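Local coordinates for protein SnoaL-like polyketide cyclase (Agrobacterium tumefaciens str. C58, PDB 3EHC) that is of unknown function but belongs to the SnoaL-like polyketide cyclase family of the NTF2-like superfamily, at residues 76-81 / 98-103; 94-99 / 121-126; 27-32 / 110-115; 19-24 / 47-52. All coordinates share one frame; numbering follows the deposited sequence. Where two conformers were deposited one is given.

Interaction 1 (76-81 / 98-103)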
# COMPACT_ATOMS: atom_id res chain seq x y z
N LEU B 76 -6.62 -4.09 -1.87
CA LEU B 76 -7.48 -4.52 -2.96
C LEU B 76 -6.67 -5.49 -3.80
O LEU B 76 -5.50 -5.23 -4.10
CB LEU B 76 -7.83 -3.32 -3.84
CG LEU B 76 -8.48 -2.13 -3.15
CD1 LEU B 76 -8.51 -0.86 -4.02
CD2 LEU B 76 -9.85 -2.60 -2.79
N PHE B 77 -7.33 -6.57 -4.21
CA PHE B 77 -6.77 -7.60 -5.03
C PHE B 77 -7.46 -7.58 -6.41
O PHE B 77 -8.70 -7.52 -6.50
CB PHE B 77 -6.94 -8.96 -4.34
CG PHE B 77 -6.60 -10.12 -5.24
CD1 PHE B 77 -5.30 -10.29 -5.69
CD2 PHE B 77 -7.60 -11.00 -5.68
CE1 PHE B 77 -4.97 -11.32 -6.53
CE2 PHE B 77 -7.27 -12.07 -6.54
CZ PHE B 77 -5.95 -12.21 -6.97
N PHE B 78 -6.64 -7.56 -7.46
CA PHE B 78 -7.11 -7.56 -8.85
C PHE B 78 -6.64 -8.79 -9.58
O PHE B 78 -5.51 -9.23 -9.41
CB PHE B 78 -6.60 -6.33 -9.59
CG PHE B 78 -7.12 -5.05 -9.05
CD1 PHE B 78 -8.35 -4.56 -9.47
CD2 PHE B 78 -6.36 -4.30 -8.12
CE1 PHE B 78 -8.84 -3.35 -8.96
CE2 PHE B 78 -6.81 -3.10 -7.62
CZ PHE B 78 -8.04 -2.62 -8.03
N ASP B 79 -7.55 -9.34 -10.37
CA ASP B 79 -7.32 -10.46 -11.25
C ASP B 79 -8.04 -10.10 -12.56
O ASP B 79 -9.25 -10.23 -12.66
CB ASP B 79 -7.88 -11.72 -10.58
CG ASP B 79 -7.55 -13.01 -11.32
OD1 ASP B 79 -6.91 -12.97 -12.39
OD2 ASP B 79 -7.92 -14.08 -10.79
N CYS B 80 -7.30 -9.57 -13.52
CA CYS B 80 -7.89 -8.87 -14.64
C CYS B 80 -7.00 -8.93 -15.89
O CYS B 80 -5.92 -9.54 -15.85
CB CYS B 80 -8.18 -7.43 -14.20
SG CYS B 80 -6.75 -6.55 -13.70
N THR B 81 -7.46 -8.31 -16.98
CA THR B 81 -6.90 -8.50 -18.30
C THR B 81 -6.75 -7.14 -19.01
O THR B 81 -7.61 -6.73 -19.78
CB THR B 81 -7.78 -9.54 -19.10
OG1 THR B 81 -8.23 -10.61 -18.25
CG2 THR B 81 -7.05 -10.15 -20.27
N PHE B 98 -2.57 -8.63 -9.24
CA PHE B 98 -1.76 -7.69 -8.49
C PHE B 98 -2.62 -6.99 -7.46
O PHE B 98 -3.83 -6.91 -7.61
CB PHE B 98 -1.14 -6.64 -9.42
CG PHE B 98 -2.15 -5.87 -10.21
CD1 PHE B 98 -2.62 -6.35 -11.41
CD2 PHE B 98 -2.62 -4.65 -9.75
CE1 PHE B 98 -3.56 -5.65 -12.12
CE2 PHE B 98 -3.54 -3.95 -10.48
CZ PHE B 98 -4.02 -4.45 -11.67
N CYS B 99 -1.98 -6.48 -6.42
CA CYS B 99 -2.71 -5.75 -5.40
C CYS B 99 -2.43 -4.26 -5.46
O CYS B 99 -1.44 -3.82 -6.05
CB CYS B 99 -2.36 -6.28 -4.01
SG CYS B 99 -3.00 -7.90 -3.70
N GLU B 100 -3.33 -3.51 -4.86
CA GLU B 100 -3.19 -2.07 -4.65
C GLU B 100 -3.40 -1.82 -3.15
O GLU B 100 -4.35 -2.35 -2.56
CB GLU B 100 -4.24 -1.31 -5.44
CG GLU B 100 -4.09 0.21 -5.39
CD GLU B 100 -5.30 0.96 -5.96
OE1 GLU B 100 -6.16 0.33 -6.61
OE2 GLU B 100 -5.40 2.19 -5.75
N HIS B 101 -2.50 -1.04 -2.55
CA HIS B 101 -2.63 -0.59 -1.17
C HIS B 101 -2.91 0.90 -1.15
O HIS B 101 -2.11 1.71 -1.61
CB HIS B 101 -1.38 -0.87 -0.39
CG HIS B 101 -1.15 -2.32 -0.12
ND1 HIS B 101 -0.17 -2.77 0.74
CD2 HIS B 101 -1.77 -3.42 -0.60
CE1 HIS B 101 -0.21 -4.09 0.79
NE2 HIS B 101 -1.18 -4.51 -0.02
N VAL B 102 -4.04 1.27 -0.58
CA VAL B 102 -4.54 2.62 -0.73
C VAL B 102 -5.08 3.15 0.60
O VAL B 102 -5.74 2.45 1.35
CB VAL B 102 -5.57 2.70 -1.92
CG1 VAL B 102 -6.61 1.64 -1.76
CG2 VAL B 102 -6.16 4.15 -2.13
N PHE B 103 -4.72 4.40 0.90
CA PHE B 103 -5.21 5.17 2.05
C PHE B 103 -6.21 6.24 1.59
O PHE B 103 -5.98 6.92 0.58
CB PHE B 103 -4.05 5.86 2.80
CG PHE B 103 -3.19 4.91 3.55
CD1 PHE B 103 -2.16 4.22 2.90
CD2 PHE B 103 -3.42 4.64 4.90
CE1 PHE B 103 -1.40 3.30 3.58
CE2 PHE B 103 -2.61 3.70 5.58
CZ PHE B 103 -1.63 3.05 4.92
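F98 holds its CG between its own backbone N and carbonyl carbon (chi1 58°), while F78 has CG anti to the carbonyl carbon (chi1 -64°); these torsions put the F98 ring beneath CB of its directly paired partner F78. That CB sits over one face of the F98 ring, 3.9 Å from its centroid. The two ring planes differ by 23° but are strongly displaced, with little face-to-face overlap, CD2 of F78 being 3.7 Å from CE2 of F98. SG of C80 approaches the same F98 ring obliquely, 3.7 Å from CE1. Further along this face, the extended side chain of E100 runs beside L76 in the same direction and lays OE1 3.6 Å from CE2 at the edge of the F78 ring; its other oxygen, OE2, is hydrogen-bonded to OG of S116. L76 CD1 also touches V102 CG1. On the reverse face C99 SG meets the F77 ring at its edge, 3.9 Å from CD1. Four backbone bonds knit the strands: L76 and E100 exchange two, as do F78 and F98. Y9 and L13 of helix 5-17 pack on L76, and F60 meets F78 edge-to-face. The pairing is regular antiparallel sheet, its L76 and F78 face turned to helix 5-17 on the concave, helix-covered side of the NTF2-like alpha+beta cone fold.

Interaction 2 (94-99 / 121-126); sequences RRVQFC and VAIERQ. With SO4 (sulfate ion), chain G.
The F98 ring carries CD1 of I123 over one face, 4.2 Å from the ring centroid and displaced toward the rim, with the two side chains running side by side. The backbone N and O of Q97 meet the Q126 amide close to its plane: OE1 accepts from Q97 N at 2.9 Å on a lone pair, and NE2 gives a 2.7 Å bond to Q97 O. An extended chain beyond CG brings the Q126 amide to the strand, where V96 CB lies 3.6 Å from OE1. NE2 also donates to A122 O from above the carbonyl plane, 2.8 Å away; Q126 N reaches that oxygen from the opposite face. The side-chain amide of Q97 turns to D79 through NE2. Elsewhere on the helix the R125 guanidinium has V121 CG1 over one face and donates from NH2 to O3 of a sulfate, probably from the crystallisation liquor, at 3.1 Å; N35 of the second subunit also binds this ion. The Q126 amide pairs with the N-H and C=O of Q97 much as a backbone peptide would, and with NE2 shared between Q97 O and A122 O it is fixed in rotation, fastening the C-terminal helix to the sheet.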
# COMPACT_ATOMS: atom_id res chain seq x y z
N ARG B 94 -3.00 -10.26 -21.56
CA ARG B 94 -2.78 -11.36 -20.63
C ARG B 94 -3.41 -11.05 -19.27
O ARG B 94 -3.38 -9.91 -18.78
CB ARG B 94 -1.30 -11.66 -20.48
CG ARG B 94 -0.73 -12.46 -21.63
CD ARG B 94 0.76 -12.47 -21.53
NE ARG B 94 1.28 -11.16 -21.84
CZ ARG B 94 2.55 -10.81 -21.79
NH1 ARG B 94 3.50 -11.67 -21.46
NH2 ARG B 94 2.87 -9.57 -22.10
N ARG B 95 -3.95 -12.10 -18.67
CA ARG B 95 -4.51 -12.02 -17.33
C ARG B 95 -3.42 -11.95 -16.26
O ARG B 95 -2.48 -12.77 -16.26
CB ARG B 95 -5.39 -13.25 -17.05
CG ARG B 95 -5.93 -13.29 -15.62
CD ARG B 95 -7.02 -14.34 -15.46
NE ARG B 95 -8.27 -13.77 -15.96
CZ ARG B 95 -9.37 -13.53 -15.24
NH1 ARG B 95 -9.40 -13.85 -13.95
NH2 ARG B 95 -10.47 -13.00 -15.81
N VAL B 96 -3.54 -10.99 -15.34
CA VAL B 96 -2.51 -10.77 -14.33
C VAL B 96 -3.19 -10.49 -13.01
O VAL B 96 -4.31 -10.03 -12.97
CB VAL B 96 -1.54 -9.60 -14.72
CG1 VAL B 96 -0.58 -10.00 -15.93
CG2 VAL B 96 -2.31 -8.32 -15.02
N GLN B 97 -2.51 -10.85 -11.92
CA GLN B 97 -2.99 -10.60 -10.58
C GLN B 97 -2.03 -9.65 -9.86
O GLN B 97 -0.81 -9.82 -9.91
CB GLN B 97 -3.13 -11.88 -9.75
CG GLN B 97 -4.14 -12.87 -10.26
CD GLN B 97 -3.58 -13.68 -11.39
OE1 GLN B 97 -2.42 -14.04 -11.35
NE2 GLN B 97 -4.38 -13.93 -12.43
N PHE B 98 -2.57 -8.63 -9.24
CA PHE B 98 -1.76 -7.69 -8.49
C PHE B 98 -2.62 -6.99 -7.46
O PHE B 98 -3.83 -6.91 -7.61
CB PHE B 98 -1.14 -6.64 -9.42
CG PHE B 98 -2.15 -5.87 -10.21
CD1 PHE B 98 -2.62 -6.35 -11.41
CD2 PHE B 98 -2.62 -4.65 -9.75
CE1 PHE B 98 -3.56 -5.65 -12.12
CE2 PHE B 98 -3.54 -3.95 -10.48
CZ PHE B 98 -4.02 -4.45 -11.67
N CYS B 99 -1.98 -6.48 -6.42
CA CYS B 99 -2.71 -5.75 -5.40
C CYS B 99 -2.43 -4.26 -5.46
O CYS B 99 -1.44 -3.82 -6.05
CB CYS B 99 -2.36 -6.28 -4.01
SG CYS B 99 -3.00 -7.90 -3.70
N VAL B 121 5.78 -4.72 -9.35
CA VAL B 121 6.73 -5.83 -9.33
C VAL B 121 6.01 -7.17 -9.61
O VAL B 121 6.57 -7.99 -10.30
CB VAL B 121 7.60 -5.85 -8.03
CG1 VAL B 121 8.58 -6.98 -8.04
CG2 VAL B 121 8.38 -4.51 -7.88
N ALA B 122 4.80 -7.36 -9.07
CA ALA B 122 3.98 -8.58 -9.26
C ALA B 122 3.67 -8.77 -10.73
O ALA B 122 3.76 -9.88 -11.26
CB ALA B 122 2.67 -8.49 -8.41
N ILE B 123 3.34 -7.67 -11.41
CA ILE B 123 3.04 -7.73 -12.84
C ILE B 123 4.31 -8.05 -13.66
O ILE B 123 4.26 -8.86 -14.58
CB ILE B 123 2.39 -6.41 -13.38
CG1 ILE B 123 1.16 -6.03 -12.56
CG2 ILE B 123 1.98 -6.57 -14.93
CD1 ILE B 123 0.53 -4.63 -13.00
N GLU B 124 5.42 -7.39 -13.34
CA GLU B 124 6.71 -7.64 -14.00
C GLU B 124 7.10 -9.11 -13.96
O GLU B 124 7.52 -9.68 -14.98
CB GLU B 124 7.79 -6.74 -13.37
CG GLU B 124 7.67 -5.28 -13.78
CD GLU B 124 8.59 -4.30 -12.96
OE1 GLU B 124 9.18 -4.69 -11.92
OE2 GLU B 124 8.72 -3.13 -13.37
N ARG B 125 6.97 -9.69 -12.77
CA ARG B 125 7.23 -11.10 -12.59
C ARG B 125 6.37 -12.01 -13.43
O ARG B 125 6.86 -13.01 -13.88
CB ARG B 125 7.04 -11.47 -11.13
CG ARG B 125 8.21 -11.05 -10.35
CD ARG B 125 8.08 -11.45 -8.93
NE ARG B 125 9.07 -10.72 -8.14
CZ ARG B 125 8.92 -10.44 -6.85
NH1 ARG B 125 7.81 -10.82 -6.21
NH2 ARG B 125 9.88 -9.77 -6.21
N GLN B 126 5.10 -11.67 -13.59
CA GLN B 126 4.19 -12.48 -14.39
C GLN B 126 4.48 -12.43 -15.89
O GLN B 126 4.21 -13.39 -16.58
CB GLN B 126 2.75 -12.06 -14.12
CG GLN B 126 2.29 -12.56 -12.79
CD GLN B 126 1.01 -11.89 -12.30
OE1 GLN B 126 -0.11 -12.24 -12.71
NE2 GLN B 126 1.17 -10.97 -11.36
S SO4 G . 8.20 -9.98 -2.26
O1 SO4 G . 8.37 -11.43 -2.07
O2 SO4 G . 6.87 -9.69 -2.82
O3 SO4 G . 9.22 -9.44 -3.16
O4 SO4 G . 8.35 -9.31 -0.96

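Interaction 3 (27-32 / 110-115). With SO4 (sulfate ion), chain H.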
# COMPACT_ATOMS: atom_id res chain seq x y z
N PHE B 27 -19.96 9.53 -3.02
CA PHE B 27 -18.82 8.93 -2.32
C PHE B 27 -17.52 9.75 -2.38
O PHE B 27 -16.63 9.54 -1.56
CB PHE B 27 -18.55 7.56 -2.93
CG PHE B 27 -19.75 6.64 -2.95
CD1 PHE B 27 -20.24 6.09 -1.78
CD2 PHE B 27 -20.37 6.32 -4.15
CE1 PHE B 27 -21.33 5.25 -1.80
CE2 PHE B 27 -21.46 5.47 -4.18
CZ PHE B 27 -21.94 4.94 -3.00
N VAL B 28 -17.40 10.68 -3.33
CA VAL B 28 -16.13 11.39 -3.60
C VAL B 28 -16.38 12.90 -3.55
O VAL B 28 -17.31 13.39 -4.17
CB VAL B 28 -15.50 10.93 -4.96
CG1 VAL B 28 -14.24 11.73 -5.33
CG2 VAL B 28 -15.15 9.44 -4.91
N ASP B 29 -15.56 13.61 -2.77
CA ASP B 29 -15.63 15.06 -2.59
C ASP B 29 -15.42 15.80 -3.92
O ASP B 29 -14.74 15.29 -4.83
CB ASP B 29 -14.57 15.50 -1.57
CG ASP B 29 -14.76 16.93 -1.07
OD1 ASP B 29 -14.17 17.87 -1.66
OD2 ASP B 29 -15.47 17.12 -0.04
N ASP B 30 -16.00 17.00 -4.04
CA ASP B 30 -15.83 17.82 -5.26
C ASP B 30 -14.35 18.15 -5.53
O ASP B 30 -13.92 18.27 -6.68
CB ASP B 30 -16.60 19.13 -5.16
CG ASP B 30 -18.10 18.96 -5.29
OD1 ASP B 30 -18.59 17.86 -5.66
OD2 ASP B 30 -18.79 19.96 -5.02
N ASN B 31 -13.59 18.31 -4.44
CA ASN B 31 -12.19 18.69 -4.50
C ASN B 31 -11.25 17.56 -4.13
O ASN B 31 -10.16 17.81 -3.62
CB ASN B 31 -11.96 19.86 -3.55
CG ASN B 31 -12.63 21.11 -4.02
OD1 ASN B 31 -12.50 21.48 -5.18
ND2 ASN B 31 -13.35 21.76 -3.13
N VAL B 32 -11.66 16.32 -4.41
CA VAL B 32 -10.82 15.17 -4.17
C VAL B 32 -9.42 15.32 -4.82
O VAL B 32 -9.26 15.87 -5.94
CB VAL B 32 -11.51 13.87 -4.62
CG1 VAL B 32 -11.74 13.86 -6.12
CG2 VAL B 32 -10.68 12.64 -4.17
N LYS B 110 -17.32 11.38 2.57
CA LYS B 110 -16.82 11.31 1.19
C LYS B 110 -15.28 11.30 1.13
O LYS B 110 -14.60 11.93 1.94
CB LYS B 110 -17.34 12.50 0.36
CG LYS B 110 -18.84 12.61 0.21
CD LYS B 110 -19.19 13.73 -0.76
CE LYS B 110 -20.69 13.90 -0.92
NZ LYS B 110 -20.98 14.87 -2.02
N ILE B 111 -14.75 10.58 0.15
CA ILE B 111 -13.31 10.51 -0.09
C ILE B 111 -12.79 11.87 -0.49
O ILE B 111 -13.28 12.46 -1.46
CB ILE B 111 -12.98 9.52 -1.24
CG1 ILE B 111 -13.19 8.07 -0.77
CG2 ILE B 111 -11.54 9.75 -1.78
CD1 ILE B 111 -13.68 7.14 -1.87
N ARG B 112 -11.78 12.36 0.24
CA ARG B 112 -11.23 13.70 0.04
C ARG B 112 -9.77 13.67 -0.43
O ARG B 112 -9.35 14.49 -1.25
CB ARG B 112 -11.37 14.50 1.35
CG ARG B 112 -10.89 15.94 1.36
CD ARG B 112 -11.34 16.75 0.17
NE ARG B 112 -10.79 18.10 0.23
CZ ARG B 112 -9.60 18.46 -0.27
NH1 ARG B 112 -8.79 17.58 -0.85
NH2 ARG B 112 -9.20 19.72 -0.17
N ARG B 113 -9.00 12.74 0.11
CA ARG B 113 -7.62 12.54 -0.31
C ARG B 113 -7.33 11.03 -0.41
O ARG B 113 -7.79 10.24 0.42
CB ARG B 113 -6.67 13.18 0.68
CG ARG B 113 -6.87 14.64 0.87
CD ARG B 113 -5.98 15.18 1.96
NE ARG B 113 -6.17 16.62 2.10
CZ ARG B 113 -7.19 17.19 2.75
NH1 ARG B 113 -8.13 16.46 3.35
NH2 ARG B 113 -7.26 18.51 2.80
N VAL B 114 -6.58 10.65 -1.45
CA VAL B 114 -6.24 9.27 -1.68
C VAL B 114 -4.73 9.17 -1.89
O VAL B 114 -4.12 10.01 -2.56
CB VAL B 114 -6.99 8.72 -2.91
CG1 VAL B 114 -6.82 7.22 -3.01
CG2 VAL B 114 -8.48 9.08 -2.81
N TRP B 115 -4.13 8.15 -1.29
CA TRP B 115 -2.74 7.79 -1.58
C TRP B 115 -2.71 6.33 -1.94
O TRP B 115 -3.01 5.49 -1.10
CB TRP B 115 -1.84 8.08 -0.35
CG TRP B 115 -1.73 9.54 0.02
CD1 TRP B 115 -0.83 10.44 -0.47
CD2 TRP B 115 -2.54 10.25 0.97
NE1 TRP B 115 -1.03 11.67 0.12
CE2 TRP B 115 -2.07 11.58 1.01
CE3 TRP B 115 -3.64 9.90 1.79
CZ2 TRP B 115 -2.65 12.58 1.84
CZ3 TRP B 115 -4.21 10.89 2.63
CH2 TRP B 115 -3.71 12.21 2.65
S SO4 H . -11.95 21.64 1.02
O1 SO4 H . -12.70 20.51 0.47
O2 SO4 H . -12.83 22.52 1.79
O3 SO4 H . -11.32 22.38 -0.07
O4 SO4 H . -10.96 21.14 1.96
O HOH W 1 -19.09 15.77 -4.22
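A parallel beta bridge between V28 and I111, followed by an Asx turn at D29 inside a type I beta turn from D29 to V32, joins the chain after helix 5-17 to strand 110-118. I111 N donates to F27 O at 2.7 Å, and D29 N to I111 O at 2.9 Å. D29 OD1 accepts from N31 N, and the turn brings V32 back to the strand: its CA makes a 3.3 Å CA-H...O contact with R112 O, while CG2 packs on I111 CG2. R112 and R113 both face D105 in a classic beta bulge. With CG anti to the backbone N (chi1 -179°) and a bend at chi2, R112 packs its CD on D29 OD1 (3.6 Å); the salt bridge from D29 OD1 to R112 NE is long, 3.9 Å, and charge-only, no N-H pointing at the oxygen. N31 O stands over one guanidinium face; NH1 forms a salt bridge with E33. K110 NZ bonds to G25 O and to a water also hydrogen-bonded to V28 O and D30 OD1. At the R112 guanidinium edge a sulfate, probably from the crystallisation liquor, accepts from NE through O1 and from NH2 through O4, both at 3.1 Å.

Interaction 4 (19-24 / 47-52); sequences QAFDEL and MLVKDF
Stacking opens the contact where the Q19 side chain lies across the ring of F52. CG of Q19 sits above the centre of that ring, 3.9 Å from the centroid and 9° off the normal, a CH-pi contact; the amide continues over the same ring with its plane 15° from the ring plane, NE2 3.5 Å from F52 CD1 and OE1 toward CB. Q19 is extended beyond CG, which lets methylene and amide together follow the flat surface. Apolar contact is carried mainly by F21, whose CG is anti to the carbonyl carbon (chi1 -55°) and whose ring touches L48, V49 and F52. CZ meets F52 CD2 at 3.8 Å, with the F52 atom at the edge of the F21 ring; CD2 touches V49 CG2 at 3.6 Å, and CB of L48 lies 4.0 Å from CZ. L24 and L48 meet tip to tip, CD1 to CD1, 3.9 Å apart. No hydrogen bond crosses the two segments; nearby, F21 O accepts from the side chain of R45 on helix 40-54. L16 adds to the packing on L48, and L58 and F60 to that on F52. Q19, with its positive phi, is the C-prime residue of a Schellman motif that ends helix 5-17, so the contact packs a helix C-terminus and its following loop on helix 40-54, within the helical layer of an NTF2-like fold.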
# COMPACT_ATOMS: atom_id res chain seq x y z
N GLN B 19 -19.89 0.31 -12.69
CA GLN B 19 -19.50 1.50 -13.47
C GLN B 19 -20.55 2.62 -13.40
O GLN B 19 -20.81 3.30 -14.40
CB GLN B 19 -19.21 1.11 -14.93
CG GLN B 19 -18.12 0.03 -15.07
CD GLN B 19 -17.58 -0.09 -16.48
OE1 GLN B 19 -17.26 0.90 -17.13
NE2 GLN B 19 -17.46 -1.32 -16.95
N ALA B 20 -21.14 2.81 -12.21
CA ALA B 20 -22.19 3.80 -11.97
C ALA B 20 -21.55 5.13 -11.54
O ALA B 20 -21.63 5.52 -10.38
CB ALA B 20 -23.19 3.29 -10.89
N PHE B 21 -20.93 5.82 -12.50
CA PHE B 21 -20.16 7.05 -12.23
C PHE B 21 -20.98 8.34 -12.14
O PHE B 21 -20.45 9.37 -11.73
CB PHE B 21 -19.05 7.25 -13.26
CG PHE B 21 -18.11 6.08 -13.38
CD1 PHE B 21 -17.73 5.35 -12.25
CD2 PHE B 21 -17.60 5.70 -14.62
CE1 PHE B 21 -16.89 4.26 -12.37
CE2 PHE B 21 -16.75 4.61 -14.75
CZ PHE B 21 -16.39 3.89 -13.63
N ASP B 22 -22.26 8.28 -12.53
CA ASP B 22 -23.17 9.39 -12.29
C ASP B 22 -23.39 9.55 -10.79
O ASP B 22 -23.66 10.65 -10.31
CB ASP B 22 -24.53 9.15 -12.96
CG ASP B 22 -24.44 9.09 -14.48
OD1 ASP B 22 -23.34 8.90 -15.02
OD2 ASP B 22 -25.49 9.24 -15.14
N GLU B 23 -23.27 8.44 -10.06
CA GLU B 23 -23.42 8.41 -8.59
C GLU B 23 -22.14 8.79 -7.82
O GLU B 23 -22.17 8.87 -6.60
CB GLU B 23 -23.84 6.98 -8.14
CG GLU B 23 -25.00 6.36 -8.95
N LEU B 24 -21.02 9.02 -8.53
CA LEU B 24 -19.69 9.10 -7.90
C LEU B 24 -19.59 10.15 -6.78
O LEU B 24 -18.96 9.91 -5.75
CB LEU B 24 -18.63 9.37 -8.96
CG LEU B 24 -17.15 9.29 -8.58
CD1 LEU B 24 -16.78 7.96 -7.93
CD2 LEU B 24 -16.34 9.53 -9.85
N MSE B 47 -10.38 9.34 -14.44
CA MSE B 47 -9.42 8.32 -14.05
C MSE B 47 -10.03 6.92 -14.02
O MSE B 47 -9.45 6.00 -14.56
CB MSE B 47 -8.80 8.64 -12.69
CG MSE B 47 -7.94 7.54 -12.10
SE MSE B 47 -7.39 7.90 -10.25
CE MSE B 47 -9.04 7.48 -9.26
N LEU B 48 -11.19 6.78 -13.39
CA LEU B 48 -11.90 5.49 -13.34
C LEU B 48 -12.44 5.05 -14.71
O LEU B 48 -12.39 3.87 -15.02
CB LEU B 48 -13.03 5.52 -12.31
CG LEU B 48 -12.70 5.91 -10.88
CD1 LEU B 48 -13.99 6.29 -10.12
CD2 LEU B 48 -11.95 4.76 -10.20
N VAL B 49 -12.95 5.99 -15.51
CA VAL B 49 -13.41 5.71 -16.88
C VAL B 49 -12.24 5.16 -17.73
O VAL B 49 -12.41 4.25 -18.54
CB VAL B 49 -14.03 6.97 -17.55
CG1 VAL B 49 -14.07 6.85 -19.08
CG2 VAL B 49 -15.44 7.23 -17.01
N LYS B 50 -11.05 5.72 -17.53
CA LYS B 50 -9.86 5.30 -18.26
C LYS B 50 -9.36 3.91 -17.81
O LYS B 50 -8.97 3.09 -18.65
CB LYS B 50 -8.70 6.29 -18.05
CG LYS B 50 -7.53 6.13 -19.07
CD LYS B 50 -6.15 6.29 -18.42
CE LYS B 50 -5.03 6.36 -19.46
NZ LYS B 50 -5.13 5.29 -20.50
N ASP B 51 -9.39 3.67 -16.49
CA ASP B 51 -9.06 2.36 -15.91
C ASP B 51 -9.93 1.24 -16.51
O ASP B 51 -9.41 0.17 -16.82
CB ASP B 51 -9.23 2.35 -14.37
CG ASP B 51 -8.23 3.24 -13.62
OD1 ASP B 51 -7.32 3.86 -14.26
OD2 ASP B 51 -8.36 3.32 -12.37
N PHE B 52 -11.23 1.48 -16.66
CA PHE B 52 -12.11 0.49 -17.25
C PHE B 52 -11.88 0.35 -18.75
O PHE B 52 -12.02 -0.75 -19.28
CB PHE B 52 -13.56 0.77 -16.90
CG PHE B 52 -13.96 0.23 -15.57
CD1 PHE B 52 -14.31 -1.11 -15.43
CD2 PHE B 52 -13.96 1.03 -14.44
CE1 PHE B 52 -14.68 -1.61 -14.18
CE2 PHE B 52 -14.34 0.53 -13.21
CZ PHE B 52 -14.71 -0.78 -13.08

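How the interactions relate
From the N terminus, helix 5-17 ends in the 19-24 loop, which interaction 4 ties to helix 40-54. Residues 27-32 follow almost at once and meet strand 110-118 in interaction 3, so these two loops cross. The loop of interaction 3 encloses interaction 1, which pairs strands 71-80 and 96-107. Interaction 2 shares F98 and C99 with interaction 1 and ties strand 96-107 to the C-terminal helix 120-127, crossing interaction 3 along the chain; D79 OD1 to Q97 NE2 and C80 O to V96 N join interactions 1 and 2 directly. F103 N to W115 O links interactions 1 and 3 through neighbouring strands, although their centres are about 19 Å apart.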